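Local coordinates for glycosyl hydrolase family 62 protein (Coprinopsis cinerea, PDB 5B6T) that hydrolyses alpha-L-arabinofuranosidic bonds, probably releasing arabinose side groups from arabinoxylan, as a family 62 glycoside hydrolase, at residues 30-35 and 84-89; 96-101 and 144-149. All blocks are in the same frame, centred on the assembly; numbering follows the deposited sequence.

Overall arrangement
Interactions 1 and 2 are successive joints between three blades of the propeller expected for family 62, their centres about 11 Å apart. Along the chain they come in series: interaction 1 joins strand 25-34 to strand 82-89, and interaction 2 joins strand 94-100 to strand 142-148. Strands 82-89 and 94-100 are antiparallel neighbours in the middle sheet, linked by probable hydrogen bonds from Gln85 N to Val98 O (2.7 Å) and from Tyr96 N to Phe87 O (2.8 Å). One blade thus takes part in both contacts. Gln85, with a calcium ion about 6 Å from its side chain, also accepts the N-H of Val146 through OE1, tying the middle blade to the next near that ion.

Interaction 1 of 2, residues 30-35 and 84-89; sequences SVVYHD and PQVFYF
Ser30 OG has two partners: it accepts the backbone N-H of Val86, N to OG 3.0 Å and nearly straight at 166°, and is also hydrogen-bonded to a carboxylate oxygen of Glu267. The hydroxyl reaches across because OG stands anti to the serine's own backbone N (chi1 -170°), lying 3.4 Å from Gln85 CA and 3.6 Å from Val86 CG1, while Ser30 CB rests 3.3 Å from Pro84 O. With an alanine here, the buried N-H of Val86 would probably lose its acceptor and Glu267 one of its partners. Farther along, the contact turns apolar. Val86 CG1 meets both methyls of Val32, CG1 to CG1 at 4.1 Å, the two valines crossing obliquely; Phe41 and Leu97 pack on Val86 as well. The strand axes run at 27° to each other and come no closer than 6.1 Å, and the one bond between them uses a side chain, so this is packing between separate sheets. First strands of consecutive four-stranded antiparallel sheets, set side by side round a central axis, are the mark of the five-bladed beta-propeller of family 62.

Interaction 2 of 2, residues 96-101 and 144-149; sequences YLVYQN and MWVICD
This is a buried, mainly apolar contact between two blades, joining strand 94-100, second in its sheet, to strand 142-148, the first of the next. The strands run at 146° to each other, and no direct hydrogen bond links the two segments. Val98 carries the middle: its CG1, anti to the backbone N (chi1 168°), lies 3.6 Å from Met144 CB and equally near Met144 O, while its CG2 meets Val146 CG2 at 4.0 Å. Met144 CG lies 3.7 Å from Tyr99 O; the bend beyond it (chi2 -62°) helps bring the methyl CE to 3.9 Å from Gln100 CB. At this end a water lies between Gln100 OE1 (2.8 Å) and Met144 N (2.9 Å), accepting the N-H of Met144 and probably donating to the amide oxygen. Gln100 OE1 also takes the N-H of Asp143, while NE2 binds Tyr80 OH and a glycerol probably left from crystallisation, so both ends of the amide have partners, which would resist its rotation. The glycerol, with a lead ion about 7 Å from the Gln100 side chain, suggests that this polar end borders a pocket. Hydrophobic packing of this sort between adjacent blades is characteristic of the beta-propeller fold.

Interaction 1 of 2, residues 30-35 and 84-89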
loop_
_atom_site.group_PDB
_atom_site.type_symbol
_atom_site.label_atom_id
_atom_site.label_comp_id
_atom_site.label_asym_id
_atom_site.label_seq_id
_atom_site.Cartn_x
_atom_site.Cartn_y
_atom_site.Cartn_z
ATOM N N SER A 30 -1.527 -5.416 0.553
ATOM C CA SER A 30 -0.117 -5.647 0.732
ATOM C C SER A 30 0.187 -7.104 0.348
ATOM O O SER A 30 -0.620 -7.987 0.600
ATOM C CB SER A 30 0.274 -5.412 2.192
ATOM O OG SER A 30 1.685 -5.411 2.341
ATOM N N VAL A 31 1.350 -7.345 -0.241
ATOM C CA VAL A 31 1.624 -8.656 -0.803
ATOM C C VAL A 31 3.075 -9.088 -0.746
ATOM O O VAL A 31 3.981 -8.337 -1.087
ATOM C CB VAL A 31 1.099 -8.762 -2.252
ATOM C CG1 VAL A 31 1.671 -7.665 -3.146
ATOM C CG2 VAL A 31 1.321 -10.144 -2.830
ATOM N N VAL A 32 3.247 -10.345 -0.328
ATOM C CA VAL A 32 4.541 -11.035 -0.400
ATOM C C VAL A 32 4.345 -12.465 -0.881
ATOM O O VAL A 32 3.304 -13.084 -0.639
ATOM C CB VAL A 32 5.300 -11.058 0.950
ATOM C CG1 VAL A 32 5.710 -9.654 1.359
ATOM C CG2 VAL A 32 4.518 -11.719 2.072
ATOM N N TYR A 33 5.376 -12.957 -1.567
ATOM C CA TYR A 33 5.470 -14.368 -1.959
ATOM C C TYR A 33 6.460 -15.034 -1.029
ATOM O O TYR A 33 7.599 -14.593 -0.914
ATOM C CB TYR A 33 5.936 -14.503 -3.395
ATOM C CG TYR A 33 5.782 -15.916 -3.952
ATOM C CD1 TYR A 33 4.546 -16.388 -4.343
ATOM C CD2 TYR A 33 6.886 -16.758 -4.101
ATOM C CE1 TYR A 33 4.394 -17.656 -4.873
ATOM C CE2 TYR A 33 6.744 -18.039 -4.599
ATOM C CZ TYR A 33 5.508 -18.481 -5.006
ATOM O OH TYR A 33 5.373 -19.750 -5.562
ATOM N N HIS A 34 6.005 -16.068 -0.330
ATOM C CA HIS A 34 6.830 -16.720 0.692
ATOM C C HIS A 34 6.480 -18.184 0.752
ATOM O O HIS A 34 5.288 -18.560 0.824
ATOM C CB HIS A 34 6.602 -16.065 2.058
ATOM C CG HIS A 34 7.223 -16.795 3.205
ATOM N ND1 HIS A 34 8.562 -16.734 3.470
ATOM C CD2 HIS A 34 6.689 -17.607 4.143
ATOM C CE1 HIS A 34 8.838 -17.458 4.539
ATOM N NE2 HIS A 34 7.721 -18.009 4.961
ATOM N N ASP A 35 7.525 -19.004 0.710
ATOM C CA ASP A 35 7.373 -20.452 0.707
ATOM C C ASP A 35 6.270 -20.963 -0.206
ATOM O O ASP A 35 5.385 -21.694 0.200
ATOM C CB ASP A 35 7.205 -20.925 2.143
ATOM C CG ASP A 35 8.516 -20.892 2.897
ATOM O OD1 ASP A 35 9.569 -20.641 2.249
ATOM O OD2 ASP A 35 8.503 -21.111 4.122
ATOM N N PRO A 84 -3.085 -2.226 5.281
ATOM C CA PRO A 84 -1.976 -2.944 5.865
ATOM C C PRO A 84 -0.686 -2.907 5.018
ATOM O O PRO A 84 -0.724 -2.717 3.791
ATOM C CB PRO A 84 -2.512 -4.369 5.937
ATOM C CG PRO A 84 -3.403 -4.487 4.742
ATOM C CD PRO A 84 -4.027 -3.135 4.588
ATOM N N GLN A 85 0.453 -3.166 5.682
ATOM C CA GLN A 85 1.739 -3.378 5.035
ATOM C C GLN A 85 2.422 -4.496 5.783
ATOM O O GLN A 85 2.672 -4.354 6.966
ATOM C CB GLN A 85 2.630 -2.130 5.086
ATOM C CG GLN A 85 3.965 -2.360 4.375
ATOM C CD GLN A 85 5.052 -1.424 4.833
ATOM O OE1 GLN A 85 5.027 -0.884 5.929
ATOM N NE2 GLN A 85 6.059 -1.281 3.992
ATOM N N VAL A 86 2.731 -5.594 5.105
ATOM C CA VAL A 86 3.440 -6.713 5.717
ATOM C C VAL A 86 4.904 -6.765 5.295
ATOM O O VAL A 86 5.223 -6.555 4.129
ATOM C CB VAL A 86 2.748 -8.083 5.414
ATOM C CG1 VAL A 86 2.808 -8.454 3.932
ATOM C CG2 VAL A 86 3.363 -9.197 6.267
ATOM N N PHE A 87 5.785 -7.111 6.222
ATOM C CA PHE A 87 7.210 -7.318 5.902
ATOM C C PHE A 87 7.858 -8.090 7.036
ATOM O O PHE A 87 7.332 -8.124 8.152
ATOM C CB PHE A 87 7.997 -5.997 5.661
ATOM C CG PHE A 87 7.933 -5.030 6.805
ATOM C CD1 PHE A 87 8.908 -5.040 7.800
ATOM C CD2 PHE A 87 6.935 -4.059 6.874
ATOM C CE1 PHE A 87 8.842 -4.169 8.867
ATOM C CE2 PHE A 87 6.874 -3.186 7.958
ATOM C CZ PHE A 87 7.855 -3.216 8.915
ATOM N N TYR A 88 9.005 -8.685 6.750
ATOM C CA TYR A 88 9.739 -9.454 7.738
ATOM C C TYR A 88 10.841 -8.588 8.272
ATOM O O TYR A 88 11.725 -8.145 7.504
ATOM C CB TYR A 88 10.320 -10.704 7.076
ATOM C CG TYR A 88 11.074 -11.631 7.980
ATOM C CD1 TYR A 88 10.413 -12.415 8.927
ATOM C CD2 TYR A 88 12.422 -11.799 7.821
ATOM C CE1 TYR A 88 11.106 -13.295 9.742
ATOM C CE2 TYR A 88 13.126 -12.672 8.625
ATOM C CZ TYR A 88 12.466 -13.414 9.580
ATOM O OH TYR A 88 13.178 -14.333 10.348
ATOM N N PHE A 89 10.816 -8.328 9.573
ATOM C CA PHE A 89 11.860 -7.522 10.207
ATOM C C PHE A 89 12.945 -8.473 10.671
ATOM O O PHE A 89 12.890 -9.056 11.769
ATOM C CB PHE A 89 11.328 -6.676 11.364
ATOM C CG PHE A 89 12.313 -5.656 11.844
ATOM C CD1 PHE A 89 12.577 -4.536 11.082
ATOM C CD2 PHE A 89 13.035 -5.842 13.019
ATOM C CE1 PHE A 89 13.506 -3.609 11.476
ATOM C CE2 PHE A 89 13.964 -4.903 13.435
ATOM C CZ PHE A 89 14.209 -3.797 12.670
#

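Interaction 2 of 2, residues 96-101 and 144-149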
loop_
_atom_site.group_PDB
_atom_site.type_symbol
_atom_site.label_atom_id
_atom_site.label_comp_id
_atom_site.label_asym_id
_atom_site.label_seq_id
_atom_site.Cartn_x
_atom_site.Cartn_y
_atom_site.Cartn_z
ATOM N N TYR A 96 6.089 -8.082 10.674
ATOM C CA TYR A 96 5.298 -6.932 11.091
ATOM C C TYR A 96 4.166 -6.733 10.119
ATOM O O TYR A 96 4.341 -6.949 8.890
ATOM C CB TYR A 96 6.146 -5.646 11.182
ATOM C CG TYR A 96 6.922 -5.510 12.457
ATOM C CD1 TYR A 96 8.012 -6.310 12.720
ATOM C CD2 TYR A 96 6.550 -4.576 13.419
ATOM C CE1 TYR A 96 8.706 -6.214 13.927
ATOM C CE2 TYR A 96 7.229 -4.474 14.606
ATOM C CZ TYR A 96 8.299 -5.284 14.861
ATOM O OH TYR A 96 8.986 -5.181 16.064
ATOM N N LEU A 97 3.030 -6.297 10.655
ATOM C CA LEU A 97 1.871 -5.848 9.878
ATOM C C LEU A 97 1.555 -4.437 10.399
ATOM O O LEU A 97 1.170 -4.279 11.568
ATOM C CB LEU A 97 0.671 -6.775 10.097
ATOM C CG LEU A 97 -0.494 -6.575 9.135
ATOM C CD1 LEU A 97 -0.121 -6.947 7.689
ATOM C CD2 LEU A 97 -1.734 -7.356 9.583
ATOM N N VAL A 98 1.825 -3.458 9.544
ATOM C CA VAL A 98 1.656 -2.052 9.811
ATOM C C VAL A 98 0.324 -1.622 9.214
ATOM O O VAL A 98 -0.055 -2.083 8.130
ATOM C CB VAL A 98 2.841 -1.259 9.225
ATOM C CG1 VAL A 98 2.577 0.243 9.222
ATOM C CG2 VAL A 98 4.087 -1.580 10.000
ATOM N N TYR A 99 -0.414 -0.790 9.932
ATOM C CA TYR A 99 -1.751 -0.341 9.502
ATOM C C TYR A 99 -2.163 0.866 10.353
ATOM O O TYR A 99 -1.399 1.300 11.244
ATOM C CB TYR A 99 -2.790 -1.482 9.627
ATOM C CG TYR A 99 -2.778 -2.137 11.002
ATOM C CD1 TYR A 99 -1.967 -3.225 11.255
ATOM C CD2 TYR A 99 -3.620 -1.702 12.025
ATOM C CE1 TYR A 99 -1.926 -3.819 12.492
ATOM C CE2 TYR A 99 -3.601 -2.310 13.269
ATOM C CZ TYR A 99 -2.761 -3.388 13.498
ATOM O OH TYR A 99 -2.695 -3.996 14.742
ATOM N N GLN A 100 -3.356 1.387 10.082
ATOM C CA GLN A 100 -3.871 2.519 10.868
ATOM C C GLN A 100 -5.066 2.068 11.694
ATOM O O GLN A 100 -5.854 1.205 11.288
ATOM C CB GLN A 100 -4.282 3.662 9.936
ATOM C CG GLN A 100 -5.515 3.360 9.093
ATOM C CD GLN A 100 -5.442 3.833 7.657
ATOM O OE1 GLN A 100 -4.389 3.879 7.044
ATOM N NE2 GLN A 100 -6.573 4.181 7.115
ATOM N N ASN A 101 -5.191 2.653 12.874
ATOM C CA ASN A 101 -6.303 2.401 13.763
ATOM C C ASN A 101 -6.809 3.705 14.382
ATOM O O ASN A 101 -7.477 3.663 15.428
ATOM C CB ASN A 101 -5.903 1.419 14.873
ATOM C CG ASN A 101 -4.927 2.014 15.863
ATOM O OD1 ASN A 101 -4.265 3.024 15.590
ATOM N ND2 ASN A 101 -4.817 1.362 17.018
ATOM N N MET A 144 0.077 4.016 6.353
ATOM C CA MET A 144 1.335 3.942 7.084
ATOM C C MET A 144 2.271 2.985 6.372
ATOM O O MET A 144 1.880 1.847 6.073
ATOM C CB MET A 144 1.054 3.429 8.504
ATOM C CG MET A 144 -0.099 4.119 9.202
ATOM S SD MET A 144 0.188 5.876 9.432
ATOM C CE MET A 144 -1.439 6.394 10.006
ATOM N N TRP A 145 3.506 3.431 6.135
ATOM C CA TRP A 145 4.472 2.643 5.370
ATOM C C TRP A 145 5.866 2.712 5.966
ATOM O O TRP A 145 6.429 3.820 6.114
ATOM C CB TRP A 145 4.484 3.157 3.924
ATOM C CG TRP A 145 5.430 2.405 3.036
ATOM C CD1 TRP A 145 6.782 2.618 2.885
ATOM C CD2 TRP A 145 5.103 1.337 2.159
ATOM N NE1 TRP A 145 7.296 1.718 2.011
ATOM C CE2 TRP A 145 6.290 0.928 1.525
ATOM C CE3 TRP A 145 3.917 0.685 1.842
ATOM C CZ2 TRP A 145 6.322 -0.134 0.605
ATOM C CZ3 TRP A 145 3.957 -0.360 0.956
ATOM C CH2 TRP A 145 5.142 -0.744 0.325
ATOM N N VAL A 146 6.444 1.551 6.260
ATOM C CA VAL A 146 7.812 1.426 6.766
ATOM C C VAL A 146 8.760 0.982 5.663
ATOM O O VAL A 146 8.458 0.081 4.887
ATOM C CB VAL A 146 7.870 0.423 7.952
ATOM C CG1 VAL A 146 9.318 0.083 8.314
ATOM C CG2 VAL A 146 7.097 0.932 9.154
ATOM N N ILE A 147 9.932 1.610 5.632
ATOM C CA ILE A 147 11.085 1.120 4.864
ATOM C C ILE A 147 12.343 1.428 5.666
ATOM O O ILE A 147 12.496 2.527 6.212
ATOM C CB ILE A 147 11.133 1.681 3.422
ATOM C CG1 ILE A 147 12.392 1.209 2.692
ATOM C CG2 ILE A 147 11.016 3.209 3.370
ATOM C CD1 ILE A 147 12.396 1.491 1.220
ATOM N N CYS A 148 13.255 0.451 5.714
ATOM C CA CYS A 148 14.519 0.583 6.428
ATOM C C CYS A 148 15.691 0.447 5.467
ATOM O O CYS A 148 15.609 -0.260 4.469
ATOM C CB CYS A 148 14.640 -0.503 7.496
ATOM S SG CYS A 148 13.183 -0.620 8.562
ATOM N N ASP A 149 16.820 1.056 5.824
ATOM C CA ASP A 149 18.068 0.757 5.130
ATOM C C ASP A 149 18.995 0.089 6.158
ATOM O O ASP A 149 18.508 -0.414 7.160
ATOM C CB ASP A 149 18.630 2.017 4.460
ATOM C CG ASP A 149 19.189 3.040 5.439
ATOM O OD1 ASP A 149 19.159 2.865 6.665
ATOM O OD2 ASP A 149 19.684 4.072 4.940
HETATM O O HOH W 1 -2.057 2.274 7.124
#